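Local coordinates for protein glycerol dehydratase (PDB 1R9D) that dehydrates glycerol without coenzyme B12, probably by glycyl-radical chemistry like that of pyruvate formate-lyase relatives, at residues K564-V567 / F568-K572; N571-P575 / S576-K580; K773-Q776 / N777-A781; K580-N583 / N584-N588. One frame throughout, in Å; residues are numbered along the deposited sequence.

Contact 1: K564-V567 / F568-K572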
loop_
_atom_site.group_PDB
_atom_site.type_symbol
_atom_site.label_atom_id
_atom_site.label_comp_id
_atom_site.label_asym_id
_atom_site.label_seq_id
_atom_site.Cartn_x
_atom_site.Cartn_y
_atom_site.Cartn_z
ATOM N N LYS A 564 19.965 -17.210 -43.474
ATOM C CA LYS A 564 20.541 -16.244 -44.400
ATOM C C LYS A 564 21.294 -16.875 -45.570
ATOM O O LYS A 564 21.127 -16.455 -46.715
ATOM C CB LYS A 564 21.489 -15.299 -43.655
ATOM C CG LYS A 564 22.188 -14.297 -44.566
ATOM C CD LYS A 564 23.198 -13.451 -43.804
ATOM C CE LYS A 564 24.006 -12.576 -44.750
ATOM N NZ LYS A 564 24.881 -13.389 -45.654
ATOM N N LYS A 565 22.119 -17.877 -45.278
ATOM C CA LYS A 565 22.920 -18.548 -46.303
ATOM C C LYS A 565 22.191 -19.578 -47.154
ATOM O O LYS A 565 22.183 -19.491 -48.384
ATOM C CB LYS A 565 24.128 -19.239 -45.667
ATOM C CG LYS A 565 25.179 -18.304 -45.103
ATOM C CD LYS A 565 26.352 -19.102 -44.541
ATOM C CE LYS A 565 27.040 -19.943 -45.616
ATOM N NZ LYS A 565 27.844 -19.114 -46.565
ATOM N N ILE A 566 21.601 -20.567 -46.494
ATOM C CA ILE A 566 20.906 -21.644 -47.187
ATOM C C ILE A 566 19.624 -21.224 -47.895
ATOM O O ILE A 566 19.314 -21.730 -48.972
ATOM C CB ILE A 566 20.577 -22.800 -46.214
ATOM C CG1 ILE A 566 21.853 -23.267 -45.503
ATOM C CG2 ILE A 566 19.951 -23.962 -46.972
ATOM C CD1 ILE A 566 22.951 -23.732 -46.439
ATOM N N VAL A 567 18.879 -20.297 -47.303
ATOM C CA VAL A 567 17.624 -19.860 -47.898
ATOM C C VAL A 567 17.699 -18.609 -48.770
ATOM O O VAL A 567 17.343 -18.651 -49.947
ATOM C CB VAL A 567 16.548 -19.626 -46.814
ATOM C CG1 VAL A 567 15.247 -19.175 -47.457
ATOM C CG2 VAL A 567 16.321 -20.904 -46.021
ATOM N N PHE A 568 18.164 -17.497 -48.209
ATOM C CA PHE A 568 18.211 -16.259 -48.976
ATOM C C PHE A 568 19.421 -16.000 -49.866
ATOM O O PHE A 568 19.281 -15.381 -50.916
ATOM C CB PHE A 568 17.994 -15.061 -48.046
ATOM C CG PHE A 568 16.660 -15.073 -47.355
ATOM C CD1 PHE A 568 16.551 -15.479 -46.029
ATOM C CD2 PHE A 568 15.504 -14.718 -48.044
ATOM C CE1 PHE A 568 15.307 -15.532 -45.398
ATOM C CE2 PHE A 568 14.258 -14.768 -47.424
ATOM C CZ PHE A 568 14.160 -15.178 -46.097
ATOM N N ASP A 569 20.604 -16.457 -49.471
ATOM C CA ASP A 569 21.785 -16.212 -50.294
ATOM C C ASP A 569 21.991 -17.246 -51.395
ATOM O O ASP A 569 22.167 -16.890 -52.559
ATOM C CB ASP A 569 23.059 -16.154 -49.442
ATOM C CG ASP A 569 23.093 -14.960 -48.505
ATOM O OD1 ASP A 569 22.502 -13.911 -48.842
ATOM O OD2 ASP A 569 23.733 -15.071 -47.436
ATOM N N GLU A 570 21.964 -18.523 -51.026
ATOM C CA GLU A 570 22.195 -19.597 -51.986
ATOM C C GLU A 570 20.929 -20.194 -52.588
ATOM O O GLU A 570 20.995 -20.931 -53.572
ATOM C CB GLU A 570 23.019 -20.703 -51.327
ATOM C CG GLU A 570 24.229 -20.179 -50.570
ATOM C CD GLU A 570 25.067 -21.284 -49.955
ATOM O OE1 GLU A 570 24.484 -22.262 -49.436
ATOM O OE2 GLU A 570 26.310 -21.165 -49.979
ATOM N N ASN A 571 19.782 -19.886 -51.995
ATOM C CA ASN A 571 18.505 -20.392 -52.488
ATOM C C ASN A 571 18.481 -21.913 -52.635
ATOM O O ASN A 571 17.896 -22.436 -53.587
ATOM C CB ASN A 571 18.172 -19.756 -53.841
ATOM C CG ASN A 571 18.096 -18.245 -53.772
ATOM O OD1 ASN A 571 17.317 -17.686 -52.998
ATOM N ND2 ASN A 571 18.904 -17.574 -54.585
ATOM N N LYS A 572 19.113 -22.622 -51.703
ATOM C CA LYS A 572 19.133 -24.081 -51.758
ATOM C C LYS A 572 17.737 -24.647 -51.524
ATOM O O LYS A 572 17.367 -25.666 -52.101
ATOM C CB LYS A 572 20.100 -24.650 -50.714
ATOM C CG LYS A 572 21.569 -24.428 -51.039
ATOM C CD LYS A 572 21.930 -25.068 -52.371
ATOM C CE LYS A 572 23.410 -24.928 -52.678
ATOM N NZ LYS A 572 24.231 -25.713 -51.724
#

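Contact 2: N571-P575 / S576-K580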
loop_
_atom_site.group_PDB
_atom_site.type_symbol
_atom_site.label_atom_id
_atom_site.label_comp_id
_atom_site.label_asym_id
_atom_site.label_seq_id
_atom_site.Cartn_x
_atom_site.Cartn_y
_atom_site.Cartn_z
ATOM N N ASN A 571 19.782 -19.886 -51.995
ATOM C CA ASN A 571 18.505 -20.392 -52.488
ATOM C C ASN A 571 18.481 -21.913 -52.635
ATOM O O ASN A 571 17.896 -22.436 -53.587
ATOM C CB ASN A 571 18.172 -19.756 -53.841
ATOM C CG ASN A 571 18.096 -18.245 -53.772
ATOM O OD1 ASN A 571 17.317 -17.686 -52.998
ATOM N ND2 ASN A 571 18.904 -17.574 -54.585
ATOM N N LYS A 572 19.113 -22.622 -51.703
ATOM C CA LYS A 572 19.133 -24.081 -51.758
ATOM C C LYS A 572 17.737 -24.647 -51.524
ATOM O O LYS A 572 17.367 -25.666 -52.101
ATOM C CB LYS A 572 20.100 -24.650 -50.714
ATOM C CG LYS A 572 21.569 -24.428 -51.039
ATOM C CD LYS A 572 21.930 -25.068 -52.371
ATOM C CE LYS A 572 23.410 -24.928 -52.678
ATOM N NZ LYS A 572 24.231 -25.713 -51.724
ATOM N N ILE A 573 16.971 -23.982 -50.666
ATOM C CA ILE A 573 15.604 -24.393 -50.359
ATOM C C ILE A 573 14.766 -23.129 -50.209
ATOM O O ILE A 573 15.302 -22.062 -49.919
ATOM C CB ILE A 573 15.531 -25.201 -49.040
ATOM C CG1 ILE A 573 16.087 -24.370 -47.883
ATOM C CG2 ILE A 573 16.316 -26.495 -49.174
ATOM C CD1 ILE A 573 16.033 -25.078 -46.539
ATOM N N THR A 574 13.457 -23.242 -50.412
ATOM C CA THR A 574 12.579 -22.083 -50.290
ATOM C C THR A 574 12.125 -21.916 -48.845
ATOM O O THR A 574 12.218 -22.844 -48.041
ATOM C CB THR A 574 11.311 -22.228 -51.155
ATOM O OG1 THR A 574 10.518 -23.314 -50.659
ATOM C CG2 THR A 574 11.676 -22.488 -52.604
ATOM N N PRO A 575 11.631 -20.719 -48.497
ATOM C CA PRO A 575 11.167 -20.488 -47.128
ATOM C C PRO A 575 10.100 -21.516 -46.758
ATOM O O PRO A 575 10.092 -22.048 -45.645
ATOM C CB PRO A 575 10.614 -19.068 -47.195
ATOM C CG PRO A 575 11.526 -18.415 -48.188
ATOM C CD PRO A 575 11.618 -19.468 -49.275
ATOM N N SER A 576 9.210 -21.801 -47.707
ATOM C CA SER A 576 8.136 -22.765 -47.493
ATOM C C SER A 576 8.676 -24.149 -47.160
ATOM O O SER A 576 8.164 -24.821 -46.267
ATOM C CB SER A 576 7.246 -22.864 -48.737
ATOM O OG SER A 576 6.621 -21.624 -49.019
ATOM N N GLU A 577 9.707 -24.574 -47.883
ATOM C CA GLU A 577 10.309 -25.886 -47.664
ATOM C C GLU A 577 10.936 -25.991 -46.278
ATOM O O GLU A 577 10.783 -27.002 -45.595
ATOM C CB GLU A 577 11.366 -26.167 -48.738
ATOM C CG GLU A 577 10.798 -26.225 -50.150
ATOM C CD GLU A 577 11.854 -26.519 -51.208
ATOM O OE1 GLU A 577 12.811 -25.726 -51.350
ATOM O OE2 GLU A 577 11.721 -27.546 -51.904
ATOM N N LEU A 578 11.645 -24.944 -45.865
ATOM C CA LEU A 578 12.278 -24.946 -44.552
ATOM C C LEU A 578 11.213 -24.981 -43.461
ATOM O O LEU A 578 11.309 -25.760 -42.516
ATOM C CB LEU A 578 13.157 -23.704 -44.376
ATOM C CG LEU A 578 13.892 -23.606 -43.036
ATOM C CD1 LEU A 578 14.828 -24.800 -42.880
ATOM C CD2 LEU A 578 14.672 -22.299 -42.962
ATOM N N LYS A 579 10.191 -24.145 -43.601
ATOM C CA LYS A 579 9.122 -24.096 -42.611
ATOM C C LYS A 579 8.488 -25.471 -42.418
ATOM O O LYS A 579 8.283 -25.914 -41.287
ATOM C CB LYS A 579 8.055 -23.081 -43.029
ATOM C CG LYS A 579 6.869 -22.986 -42.075
ATOM C CD LYS A 579 5.916 -21.871 -42.493
ATOM C CE LYS A 579 4.685 -21.830 -41.602
ATOM N NZ LYS A 579 3.791 -20.682 -41.928
ATOM N N LYS A 580 8.191 -26.152 -43.521
ATOM C CA LYS A 580 7.574 -27.473 -43.444
ATOM C C LYS A 580 8.512 -28.507 -42.842
ATOM O O LYS A 580 8.089 -29.340 -42.042
ATOM C CB LYS A 580 7.110 -27.928 -44.830
ATOM C CG LYS A 580 5.964 -27.092 -45.382
ATOM C CD LYS A 580 5.481 -27.601 -46.734
ATOM C CE LYS A 580 4.375 -26.712 -47.286
ATOM N NZ LYS A 580 3.934 -27.145 -48.642
#

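Contact 3: K773-Q776 / N777-A781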
loop_
_atom_site.group_PDB
_atom_site.type_symbol
_atom_site.label_atom_id
_atom_site.label_comp_id
_atom_site.label_asym_id
_atom_site.label_seq_id
_atom_site.Cartn_x
_atom_site.Cartn_y
_atom_site.Cartn_z
ATOM N N LYS A 773 18.972 -36.863 -14.553
ATOM C CA LYS A 773 19.742 -37.437 -15.657
ATOM C C LYS A 773 19.811 -36.539 -16.894
ATOM O O LYS A 773 20.816 -36.533 -17.607
ATOM C CB LYS A 773 19.170 -38.798 -16.056
ATOM C CG LYS A 773 20.009 -39.518 -17.100
ATOM C CD LYS A 773 19.354 -40.810 -17.569
ATOM C CE LYS A 773 20.179 -41.468 -18.671
ATOM N NZ LYS A 773 19.546 -42.731 -19.154
ATOM N N SER A 774 18.746 -35.788 -17.148
ATOM C CA SER A 774 18.708 -34.905 -18.310
ATOM C C SER A 774 19.816 -33.856 -18.249
ATOM O O SER A 774 20.392 -33.490 -19.272
ATOM C CB SER A 774 17.345 -34.215 -18.408
ATOM O OG SER A 774 17.102 -33.392 -17.276
ATOM N N ILE A 775 20.108 -33.378 -17.045
ATOM C CA ILE A 775 21.147 -32.379 -16.845
ATOM C C ILE A 775 22.509 -33.066 -16.841
ATOM O O ILE A 775 23.488 -32.523 -17.353
ATOM C CB ILE A 775 20.916 -31.617 -15.522
ATOM C CG1 ILE A 775 19.576 -30.879 -15.600
ATOM C CG2 ILE A 775 22.065 -30.646 -15.253
ATOM C CD1 ILE A 775 19.095 -30.316 -14.270
ATOM N N GLN A 776 22.573 -34.265 -16.268
ATOM C CA GLN A 776 23.831 -35.006 -16.246
ATOM C C GLN A 776 24.275 -35.264 -17.683
ATOM O O GLN A 776 25.445 -35.076 -18.025
ATOM C CB GLN A 776 23.667 -36.355 -15.548
ATOM C CG GLN A 776 23.320 -36.294 -14.075
ATOM C CD GLN A 776 23.290 -37.680 -13.458
ATOM O OE1 GLN A 776 22.919 -38.649 -14.120
ATOM N NE2 GLN A 776 23.673 -37.780 -12.189
ATOM N N ASN A 777 23.333 -35.693 -18.518
ATOM C CA ASN A 777 23.632 -35.989 -19.916
ATOM C C ASN A 777 24.030 -34.755 -20.719
ATOM O O ASN A 777 24.856 -34.846 -21.620
ATOM C CB ASN A 777 22.438 -36.673 -20.589
ATOM C CG ASN A 777 22.202 -38.079 -20.062
ATOM O OD1 ASN A 777 23.108 -38.701 -19.506
ATOM N ND2 ASN A 777 20.990 -38.590 -20.250
ATOM N N ASP A 778 23.441 -33.607 -20.403
ATOM C CA ASP A 778 23.783 -32.386 -21.123
ATOM C C ASP A 778 25.243 -32.037 -20.838
ATOM O O ASP A 778 25.983 -31.648 -21.741
ATOM C CB ASP A 778 22.874 -31.227 -20.692
ATOM C CG ASP A 778 23.084 -29.974 -21.535
ATOM O OD1 ASP A 778 23.279 -28.883 -20.954
ATOM O OD2 ASP A 778 23.046 -30.081 -22.780
ATOM N N ILE A 779 25.660 -32.193 -19.582
ATOM C CA ILE A 779 27.038 -31.892 -19.200
ATOM C C ILE A 779 28.024 -32.868 -19.842
ATOM O O ILE A 779 29.085 -32.471 -20.321
ATOM C CB ILE A 779 27.210 -31.924 -17.664
ATOM C CG1 ILE A 779 26.408 -30.775 -17.040
ATOM C CG2 ILE A 779 28.683 -31.826 -17.292
ATOM C CD1 ILE A 779 26.366 -30.798 -15.514
ATOM N N ILE A 780 27.670 -34.145 -19.852
ATOM C CA ILE A 780 28.536 -35.156 -20.451
ATOM C C ILE A 780 28.686 -34.917 -21.960
ATOM O O ILE A 780 29.749 -35.171 -22.534
ATOM C CB ILE A 780 27.960 -36.579 -20.203
ATOM C CG1 ILE A 780 28.051 -36.913 -18.711
ATOM C CG2 ILE A 780 28.718 -37.612 -21.023
ATOM C CD1 ILE A 780 27.281 -38.163 -18.306
ATOM N N ALA A 781 27.627 -34.413 -22.589
ATOM C CA ALA A 781 27.627 -34.173 -24.033
ATOM C C ALA A 781 28.383 -32.926 -24.486
ATOM O O ALA A 781 28.607 -32.733 -25.684
ATOM C CB ALA A 781 26.192 -34.122 -24.548
#

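Contact 4: K580-N583 / N584-N588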
loop_
_atom_site.group_PDB
_atom_site.type_symbol
_atom_site.label_atom_id
_atom_site.label_comp_id
_atom_site.label_asym_id
_atom_site.label_seq_id
_atom_site.Cartn_x
_atom_site.Cartn_y
_atom_site.Cartn_z
ATOM N N LYS A 580 8.191 -26.152 -43.521
ATOM C CA LYS A 580 7.574 -27.473 -43.444
ATOM C C LYS A 580 8.512 -28.507 -42.842
ATOM O O LYS A 580 8.089 -29.340 -42.042
ATOM C CB LYS A 580 7.110 -27.928 -44.830
ATOM C CG LYS A 580 5.964 -27.092 -45.382
ATOM C CD LYS A 580 5.481 -27.601 -46.734
ATOM C CE LYS A 580 4.375 -26.712 -47.286
ATOM N NZ LYS A 580 3.934 -27.145 -48.642
ATOM N N THR A 581 9.786 -28.447 -43.219
ATOM C CA THR A 581 10.773 -29.387 -42.704
ATOM C C THR A 581 10.920 -29.254 -41.189
ATOM O O THR A 581 10.965 -30.250 -40.472
ATOM C CB THR A 581 12.156 -29.156 -43.344
ATOM O OG1 THR A 581 12.033 -29.162 -44.771
ATOM C CG2 THR A 581 13.117 -30.254 -42.931
ATOM N N LEU A 582 10.996 -28.021 -40.701
ATOM C CA LEU A 582 11.148 -27.801 -39.269
ATOM C C LEU A 582 9.919 -28.267 -38.502
ATOM O O LEU A 582 10.037 -28.911 -37.465
ATOM C CB LEU A 582 11.417 -26.321 -38.985
ATOM C CG LEU A 582 12.737 -25.795 -39.545
ATOM C CD1 LEU A 582 12.806 -24.289 -39.351
ATOM C CD2 LEU A 582 13.906 -26.486 -38.862
ATOM N N ASN A 583 8.737 -27.950 -39.018
ATOM C CA ASN A 583 7.506 -28.349 -38.352
ATOM C C ASN A 583 7.323 -29.862 -38.336
ATOM O O ASN A 583 6.547 -30.388 -37.537
ATOM C CB ASN A 583 6.304 -27.662 -39.005
ATOM C CG ASN A 583 6.256 -26.171 -38.697
ATOM O OD1 ASN A 583 6.435 -25.762 -37.546
ATOM N ND2 ASN A 583 6.008 -25.356 -39.714
ATOM N N ASN A 584 8.046 -30.564 -39.207
ATOM C CA ASN A 584 7.966 -32.022 -39.258
ATOM C C ASN A 584 9.201 -32.645 -38.608
ATOM O O ASN A 584 9.419 -33.856 -38.694
ATOM C CB ASN A 584 7.844 -32.512 -40.704
ATOM C CG ASN A 584 6.630 -31.945 -41.412
ATOM O OD1 ASN A 584 5.538 -31.883 -40.843
ATOM N ND2 ASN A 584 6.810 -31.541 -42.664
ATOM N N ASP A 585 10.008 -31.807 -37.963
ATOM C CA ASP A 585 11.219 -32.256 -37.284
ATOM C C ASP A 585 12.165 -33.032 -38.207
ATOM O O ASP A 585 12.731 -34.053 -37.819
ATOM C CB ASP A 585 10.841 -33.102 -36.059
ATOM C CG ASP A 585 12.016 -33.346 -35.124
ATOM O OD1 ASP A 585 12.849 -32.432 -34.952
ATOM O OD2 ASP A 585 12.101 -34.447 -34.540
ATOM N N PHE A 586 12.327 -32.531 -39.429
ATOM C CA PHE A 586 13.212 -33.136 -40.426
ATOM C C PHE A 586 12.822 -34.541 -40.877
ATOM O O PHE A 586 13.648 -35.265 -41.434
ATOM C CB PHE A 586 14.652 -33.170 -39.905
ATOM C CG PHE A 586 15.179 -31.828 -39.488
ATOM C CD1 PHE A 586 15.518 -31.585 -38.161
ATOM C CD2 PHE A 586 15.322 -30.804 -40.415
ATOM C CE1 PHE A 586 15.992 -30.337 -37.763
ATOM C CE2 PHE A 586 15.794 -29.551 -40.028
ATOM C CZ PHE A 586 16.128 -29.318 -38.699
ATOM N N LYS A 587 11.573 -34.930 -40.643
ATOM C CA LYS A 587 11.119 -36.257 -41.041
ATOM C C LYS A 587 11.161 -36.416 -42.560
ATOM O O LYS A 587 10.553 -35.635 -43.292
ATOM C CB LYS A 587 9.695 -36.503 -40.541
ATOM C CG LYS A 587 9.144 -37.864 -40.930
ATOM C CD LYS A 587 7.730 -38.060 -40.410
ATOM C CE LYS A 587 7.190 -39.429 -40.795
ATOM N NZ LYS A 587 5.829 -39.655 -40.233
ATOM N N ASN A 588 11.881 -37.437 -43.019
ATOM C CA ASN A 588 12.024 -37.722 -44.447
ATOM C C ASN A 588 12.692 -36.580 -45.208
ATOM O O ASN A 588 12.449 -36.392 -46.402
ATOM C CB ASN A 588 10.658 -38.017 -45.079
ATOM C CG ASN A 588 9.967 -39.215 -44.454
ATOM O OD1 ASN A 588 10.556 -40.288 -44.322
ATOM N ND2 ASN A 588 8.704 -39.039 -44.072
#

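Contact 1: K564-V567 / F568-K572
Lys564 and Lys565 lend their carbonyl oxygens to the amides five residues on, Asp569 N to Lys564 O at 2.8 Å and Glu570 N to Lys565 O also at 2.8 Å, a widened, pi-type turn near the end of helix 553-569. Lys572 N reaches back six residues to Ile566 O at 2.9 Å, a separate bond made as the chain leaves the helix. Asn571 is the first residue to leave helical backbone angles, with a positive phi (53°) that suits asparagine, the residue that after glycine most readily accepts a left-handed backbone.

The same five-residue spacing is used by a salt bridge on the outside. Lys564 leaves its backbone with CG opposite the amide nitrogen and runs straight until a bend at the last torsion (chi4 -66°) swings NZ round to Asp569 OD2, 2.7 Å away. NZ takes the syn lone pair of that oxygen, and Lys564 CG also lies 3.4 Å from Asp569 OD2, so the long aliphatic chain lines the carboxylate that its ammonium end binds. A negative charge at this end of the helix would probably be unfavourable towards the helix dipole, which makes the lysine partner fitting.

Ile566 serves the buried side, where it packs on Ile573 and Leu595. Its CG2 meets the aliphatic CB of Lys572 at 3.8 Å, and its CD1 stands 3.7 Å from Glu570 OE1. Between neighbours in sequence, Val567 and Phe568 lie side by side: Val567 CG1 sits over one face of the Phe568 ring, 4.1 Å from its centroid and only 8° off the normal, a CH-pi contact.

Contact 2: N571-P575 / S576-K580
Ile573 meets Glu577 and Leu578 just ahead of helix 575-583, whose start is secured by a capping box between Thr574 and Glu577. The branched Ile573 side chain is buried: CD1 lies 3.9 Å from Leu578 CB and at the same distance from Leu578 CD1, an apolar contact between the residue before the N-cap and the first turn. Its backbone CA comes within 3.2 Å of Glu577 OE1.

Thr574 is the N-cap. With OG1 set between its own amide nitrogen and carbonyl carbon (chi1 65°), the hydroxyl faces the first turn and accepts from Glu577 N at 3.2 Å. A short side-chain hydroxyl fits here because it accepts from an amide that no preceding turn can serve, and Thr574 O in turn receives Leu578 N.

Pro575 follows, suited to a first helical position because its fixed phi is already helical and it needs no amide hydrogen there. Pro575 O takes the amide of Lys579, whose NZ pairs with Glu479.

Glu577 closes the box in the other direction: its side chain, extended beyond CG, reaches back over the N-cap so that OE1, through the anti lone pair, accepts from Thr574 N at 2.7 Å with an N-H...O angle of 163°.

Contact 3: K773-Q776 / N777-A781
Lys773 and Asn777 meet one turn apart, the amide of the asparagine lying across the methylene chain of the lysine. Every torsion of Lys773 is extended, beginning with CG opposite the backbone nitrogen (chi1 -174°), which lays the chain past Asn777 ND2: Lys773 CG and Lys773 CE are each 3.4 Å from that nitrogen. Asparagine suits the place because its short amide can lean on the methylenes while Asn777 OD1 accepts from Gln748. Gln776 also uses Gln748, through OE1, and its NE2 donates to Phe768 O, so both ends of this buried amide are satisfied and its rotation is fixed.

Lys773, Gln776 and Asn777 all belong to helix 773-781, a short alpha-helix near the C terminus. It joins helix 741-749, met by Gln776, Asn777 and Ile780, to helix 644-650, where Ser774 and Asp778 touch Val646. Asn777 N bonds to Lys773 O at 2.8 Å; the bond from Asp778 N to Ser774 O is longer at 3.3 Å, its donor above the carbonyl plane.

Asp778 turns CG opposite its amide nitrogen (chi1 -173°), carrying the carboxylate off to a salt bridge with Arg673 and a hydrogen bond from Asn645. Ile775 CG2 and Ile779 CD1 touch at 4.3 Å, whereas Ile780 keeps CG1 3.3 Å from Gln776 O.

Contact 4: K580-N583 / N584-N588
A Schellman motif ends helix 575-583, and it overlaps a type I' turn from Asn584 to Lys587. Two backbone bonds define it: Phe586 N reaches Thr581 O at 2.9 Å, nearly straight at the hydrogen (169°), and Asp585 N reaches Leu582 O at 2.9 Å. Asp585 is the C-prime residue, with the positive phi (55°) that lets the chain reverse; glycine is commonest there, but aspartate can adopt it, and here its OD1 is held by Ser661 N. Phe586 also has positive phi, as the type I' turn requires of its two middle residues, and Lys587 N then bonds to Asn584 O at 3.1 Å.

Thr581 O accepts twice. Besides Phe586 N it takes Asn584 N at 3.2 Å, which comes from well above the carbonyl plane, on the opposite face from Phe586 N. The amide of Asn584 has a second, weak bond to Lys580 O.

The side chains add the apolar contact familiar in this motif, between the residue after C-prime and the one five places before it. Thr581 holds its methyl opposite the backbone nitrogen, leaving OG1 to bond to Glu577 O within the helix, so that CG2 meets the Phe586 ring; the Thr581 and Phe586 side chains cross at about a right angle. Threonine thus suits a buried position with both a polar and an apolar demand. The Leu582 and Phe586 side chains lie side by side, pointing the same way. Thr581 CG2 comes to 3.4 Å from Phe586 CD2, and Leu582 CD2 to 3.6 Å from Phe586 CZ.

Three of the four contacts follow one another along a single stretch at the periphery of the chain. Contact 1 ends helix 553-569, contact 2, whose range overlaps contact 1 at Asn571 and Lys572, starts helix 575-583, and contact 4 ends that second helix, sharing Lys580 with contact 2. None encloses a loop or crosses another. Contacts 1 and 2 also pack together, with Val567 CG2 3.7 Å from Leu578 CD2, so the two helices meet beside their connecting turn; both lean on helix 590-597, as contact 4 does. Contact 3 comes last, on helix 773-781, with its centre about 26 Å from that of contact 4 and nothing shared.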